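Local coordinates for protein hydrolase, haloacid dehalogenase-like family (Streptococcus pneumoniae, PDB 2FI1) that probably hydrolyses phosphate esters or related substrates at a metal-dependent active site, as a member of the haloacid dehalogenase-like family, at residues 137-147 against 163-173. Numbering follows the deposited sequence.
Sequences KPNPESMLYLR and IDIEAGQAAGL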
loop_
_atom_site.group_PDB
_atom_site.type_symbol
_atom_site.label_atom_id
_atom_site.label_comp_id
_atom_site.label_asym_id
_atom_site.label_seq_id
_atom_site.Cartn_x
_atom_site.Cartn_y
_atom_site.Cartn_z
ATOM N N LYS A 137 -11.891 5.114 4.021
ATOM C CA LYS A 137 -11.194 6.392 4.119
ATOM C C LYS A 137 -11.710 7.275 2.972
ATOM O O LYS A 137 -11.950 6.777 1.879
ATOM C CB LYS A 137 -9.679 6.181 4.036
ATOM C CG LYS A 137 -9.115 5.299 5.147
ATOM C CD LYS A 137 -7.640 4.974 4.967
ATOM C CE LYS A 137 -7.394 3.965 3.857
ATOM N NZ LYS A 137 -5.930 3.699 3.646
ATOM N N PRO A 138 -11.855 8.590 3.193
ATOM C CA PRO A 138 -11.403 9.398 4.331
ATOM C C PRO A 138 -12.286 9.389 5.585
ATOM O O PRO A 138 -11.977 10.095 6.547
ATOM C CB PRO A 138 -11.369 10.808 3.736
ATOM C CG PRO A 138 -12.515 10.796 2.775
ATOM C CD PRO A 138 -12.495 9.429 2.160
ATOM N N ASN A 139 -13.352 8.596 5.618
ATOM C CA ASN A 139 -14.144 8.498 6.842
ATOM C C ASN A 139 -13.225 7.957 7.943
ATOM O O ASN A 139 -12.534 6.961 7.721
ATOM C CB ASN A 139 -15.362 7.585 6.619
ATOM C CG ASN A 139 -16.347 7.622 7.760
ATOM O OD1 ASN A 139 -15.999 7.383 8.903
ATOM N ND2 ASN A 139 -17.609 7.875 7.438
ATOM N N PRO A 140 -13.180 8.621 9.117
ATOM C CA PRO A 140 -12.291 8.175 10.188
ATOM C C PRO A 140 -12.763 6.975 11.013
ATOM O O PRO A 140 -12.097 6.621 11.976
ATOM C CB PRO A 140 -12.209 9.406 11.094
ATOM C CG PRO A 140 -13.568 10.038 10.939
ATOM C CD PRO A 140 -13.917 9.848 9.489
ATOM N N GLU A 141 -13.891 6.354 10.658
ATOM C CA GLU A 141 -14.459 5.274 11.466
ATOM C C GLU A 141 -13.459 4.177 11.863
ATOM O O GLU A 141 -13.359 3.823 13.032
ATOM C CB GLU A 141 -15.663 4.640 10.747
ATOM C CG GLU A 141 -16.379 3.601 11.582
ATOM C CD GLU A 141 -17.605 3.040 10.904
ATOM O OE1 GLU A 141 -17.525 2.630 9.737
ATOM O OE2 GLU A 141 -18.668 3.001 11.563
ATOM N N SER A 142 -12.725 3.634 10.894
ATOM C CA SER A 142 -11.807 2.541 11.195
ATOM C C SER A 142 -10.636 2.982 12.065
ATOM O O SER A 142 -10.220 2.241 12.954
ATOM C CB SER A 142 -11.305 1.853 9.920
ATOM O OG SER A 142 -10.710 2.753 9.016
ATOM N N MET A 143 -10.133 4.188 11.839
ATOM C CA MET A 143 -9.013 4.661 12.664
ATOM C C MET A 143 -9.495 5.046 14.079
ATOM O O MET A 143 -8.772 4.817 15.034
ATOM C CB MET A 143 -8.170 5.736 11.951
ATOM C CG MET A 143 -7.024 5.178 10.942
ATOM S SD MET A 143 -6.502 6.542 9.992
ATOM C CE MET A 143 -6.238 5.690 8.432
ATOM N N LEU A 144 -10.725 5.546 14.217
ATOM C CA LEU A 144 -11.297 5.786 15.549
ATOM C C LEU A 144 -11.531 4.474 16.295
ATOM O O LEU A 144 -11.361 4.399 17.513
ATOM C CB LEU A 144 -12.603 6.579 15.450
ATOM C CG LEU A 144 -12.423 8.049 15.057
ATOM C CD1 LEU A 144 -13.747 8.688 14.674
ATOM C CD2 LEU A 144 -11.745 8.851 16.172
ATOM N N TYR A 145 -11.925 3.436 15.570
ATOM C CA TYR A 145 -12.067 2.102 16.153
ATOM C C TYR A 145 -10.732 1.640 16.743
ATOM O O TYR A 145 -10.679 1.137 17.864
ATOM C CB TYR A 145 -12.575 1.098 15.105
ATOM C CG TYR A 145 -12.213 -0.349 15.348
ATOM C CD1 TYR A 145 -12.919 -1.129 16.248
ATOM C CD2 TYR A 145 -11.181 -0.960 14.631
ATOM C CE1 TYR A 145 -12.599 -2.463 16.453
ATOM C CE2 TYR A 145 -10.848 -2.283 14.823
ATOM C CZ TYR A 145 -11.564 -3.047 15.736
ATOM O OH TYR A 145 -11.264 -4.369 15.950
ATOM N N LEU A 146 -9.653 1.787 15.978
ATOM C CA LEU A 146 -8.334 1.392 16.466
ATOM C C LEU A 146 -7.888 2.249 17.646
ATOM O O LEU A 146 -7.329 1.739 18.617
ATOM C CB LEU A 146 -7.292 1.463 15.349
ATOM C CG LEU A 146 -7.396 0.401 14.251
ATOM C CD1 LEU A 146 -6.379 0.701 13.156
ATOM C CD2 LEU A 146 -7.224 -1.005 14.809
ATOM N N ARG A 147 -8.124 3.547 17.542
ATOM C CA ARG A 147 -7.753 4.471 18.615
ATOM C C ARG A 147 -8.439 4.104 19.929
ATOM O O ARG A 147 -7.804 4.124 20.992
ATOM C CB ARG A 147 -8.089 5.906 18.220
ATOM C CG ARG A 147 -7.768 6.937 19.283
ATOM C CD ARG A 147 -8.591 8.178 19.071
ATOM N NE ARG A 147 -7.772 9.240 18.519
ATOM C CZ ARG A 147 -7.148 10.169 19.240
ATOM N NH1 ARG A 147 -7.221 10.191 20.572
ATOM N NH2 ARG A 147 -6.428 11.086 18.615
ATOM N N ILE A 163 -6.714 10.758 0.948
ATOM C CA ILE A 163 -7.748 10.187 1.822
ATOM C C ILE A 163 -7.171 9.571 3.099
ATOM O O ILE A 163 -7.858 9.503 4.126
ATOM C CB ILE A 163 -8.660 9.154 1.109
ATOM C CG1 ILE A 163 -7.860 7.958 0.576
ATOM C CG2 ILE A 163 -9.470 9.846 0.016
ATOM C CD1 ILE A 163 -8.733 6.825 0.086
ATOM N N ASP A 164 -5.908 9.139 3.040
ATOM C CA ASP A 164 -5.246 8.576 4.214
ATOM C C ASP A 164 -4.966 9.668 5.235
ATOM O O ASP A 164 -5.205 9.508 6.434
ATOM C CB ASP A 164 -3.945 7.899 3.801
ATOM C CG ASP A 164 -4.159 6.827 2.759
ATOM O OD1 ASP A 164 -5.188 6.102 2.815
ATOM O OD2 ASP A 164 -3.329 6.747 1.840
ATOM N N ILE A 165 -4.470 10.792 4.726
ATOM C CA ILE A 165 -4.200 11.961 5.547
ATOM C C ILE A 165 -5.491 12.496 6.151
ATOM O O ILE A 165 -5.556 12.816 7.338
ATOM C CB ILE A 165 -3.521 13.093 4.710
ATOM C CG1 ILE A 165 -2.240 12.609 4.015
ATOM C CG2 ILE A 165 -3.273 14.337 5.561
ATOM C CD1 ILE A 165 -1.275 11.906 4.893
ATOM N N GLU A 166 -6.526 12.589 5.327
ATOM C CA GLU A 166 -7.812 13.115 5.793
ATOM C C GLU A 166 -8.423 12.226 6.867
ATOM O O GLU A 166 -8.958 12.730 7.855
ATOM C CB GLU A 166 -8.764 13.297 4.614
ATOM C CG GLU A 166 -8.311 14.434 3.689
ATOM C CD GLU A 166 -8.871 14.372 2.281
ATOM O OE1 GLU A 166 -9.523 13.376 1.914
ATOM O OE2 GLU A 166 -8.624 15.342 1.520
ATOM N N ALA A 167 -8.343 10.907 6.702
ATOM C CA ALA A 167 -8.852 9.998 7.727
ATOM C C ALA A 167 -8.087 10.156 9.027
ATOM O O ALA A 167 -8.676 10.223 10.112
ATOM C CB ALA A 167 -8.806 8.547 7.261
ATOM N N GLY A 168 -6.763 10.210 8.925
ATOM C CA GLY A 168 -5.931 10.361 10.119
ATOM C C GLY A 168 -6.247 11.648 10.860
ATOM O O GLY A 168 -6.423 11.642 12.082
ATOM N N GLN A 169 -6.307 12.758 10.130
ATOM C CA GLN A 169 -6.609 14.066 10.735
ATOM C C GLN A 169 -7.964 14.022 11.436
ATOM O O GLN A 169 -8.107 14.498 12.568
ATOM C CB GLN A 169 -6.641 15.176 9.674
ATOM C CG GLN A 169 -5.304 15.604 9.122
ATOM C CD GLN A 169 -5.423 16.692 8.038
ATOM O OE1 GLN A 169 -6.177 16.560 7.059
ATOM N NE2 GLN A 169 -4.664 17.756 8.204
ATOM N N ALA A 170 -8.962 13.454 10.767
ATOM C CA ALA A 170 -10.323 13.400 11.320
ATOM C C ALA A 170 -10.417 12.494 12.548
ATOM O O ALA A 170 -11.358 12.599 13.345
ATOM C CB ALA A 170 -11.297 12.951 10.260
ATOM N N ALA A 171 -9.448 11.599 12.698
ATOM C CA ALA A 171 -9.367 10.722 13.857
ATOM C C ALA A 171 -8.512 11.319 14.977
ATOM O O ALA A 171 -8.317 10.670 16.002
ATOM C CB ALA A 171 -8.812 9.367 13.438
ATOM N N GLY A 172 -8.004 12.532 14.770
ATOM C CA GLY A 172 -7.176 13.219 15.762
ATOM C C GLY A 172 -5.737 12.745 15.845
ATOM O O GLY A 172 -5.070 12.970 16.853
ATOM N N LEU A 173 -5.239 12.112 14.782
ATOM C CA LEU A 173 -3.898 11.553 14.782
ATOM C C LEU A 173 -2.988 12.353 13.864
ATOM O O LEU A 173 -3.433 12.940 12.885
ATOM C CB LEU A 173 -3.941 10.090 14.331
ATOM C CG LEU A 173 -4.846 9.182 15.165
ATOM C CD1 LEU A 173 -5.098 7.865 14.456
ATOM C CD2 LEU A 173 -4.233 8.961 16.537
#
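Lys137 and Asp164 meet at the metal site of a haloacid dehalogenase-like Rossmannoid domain, where the loop carrying Lys137, probably the conserved lysine of HAD motif III, runs into helix 141-149 and packs against helix 162-170. The lysine NZ forms a salt bridge with Asp164 OD1 at 2.6 Å, approaching from above the carboxylate plane, 40° out of it. Lys137 CG lies against the methyl of Ala167, and beyond it a bend at chi3 turns CE and NZ to the acid. Asp164 lies close to the bound calcium ion, which Asp12, Gly14 and Asp160 coordinate, and the side chains of Lys137 and Asp164 both touch Asp12.

Pro138 follows a cis peptide bond, and its backbone rides on the first turns of the partner helix. Its carbonyl O receives a CA-H...O contact from Ala167 CA (3.3 Å), while its ring CD rests on Ile163 CG2 at 3.7 Å. Past Asn139, Pro140 lays CB and CG against the Ala170 methyl, with CB 3.8 Å from that carbon. The axes of 141-147 and 163-170 approach to 8.8 Å at a crossing angle of -45°, with the small Ala167 and Gly168 at the interface. Met143 points between helix 162-170 and the sheet, where it also touches Ile10 and Val157: its SD lies 3.8 Å from Gly168 N and its CE meets Ala167 CB.

At the far end Gly172, with positive phi, closes helix 162-170 in a Schellman motif. Arg147, its CG anti to the backbone N (chi1 179°), reaches this turn and slides past Leu173. Its NE donates to Ala171 O at 2.9 Å, nearly in line with the carbonyl bond but tilted from the guanidinium plane, and NH2 adds a weak second bond to the same oxygen at 3.3 Å.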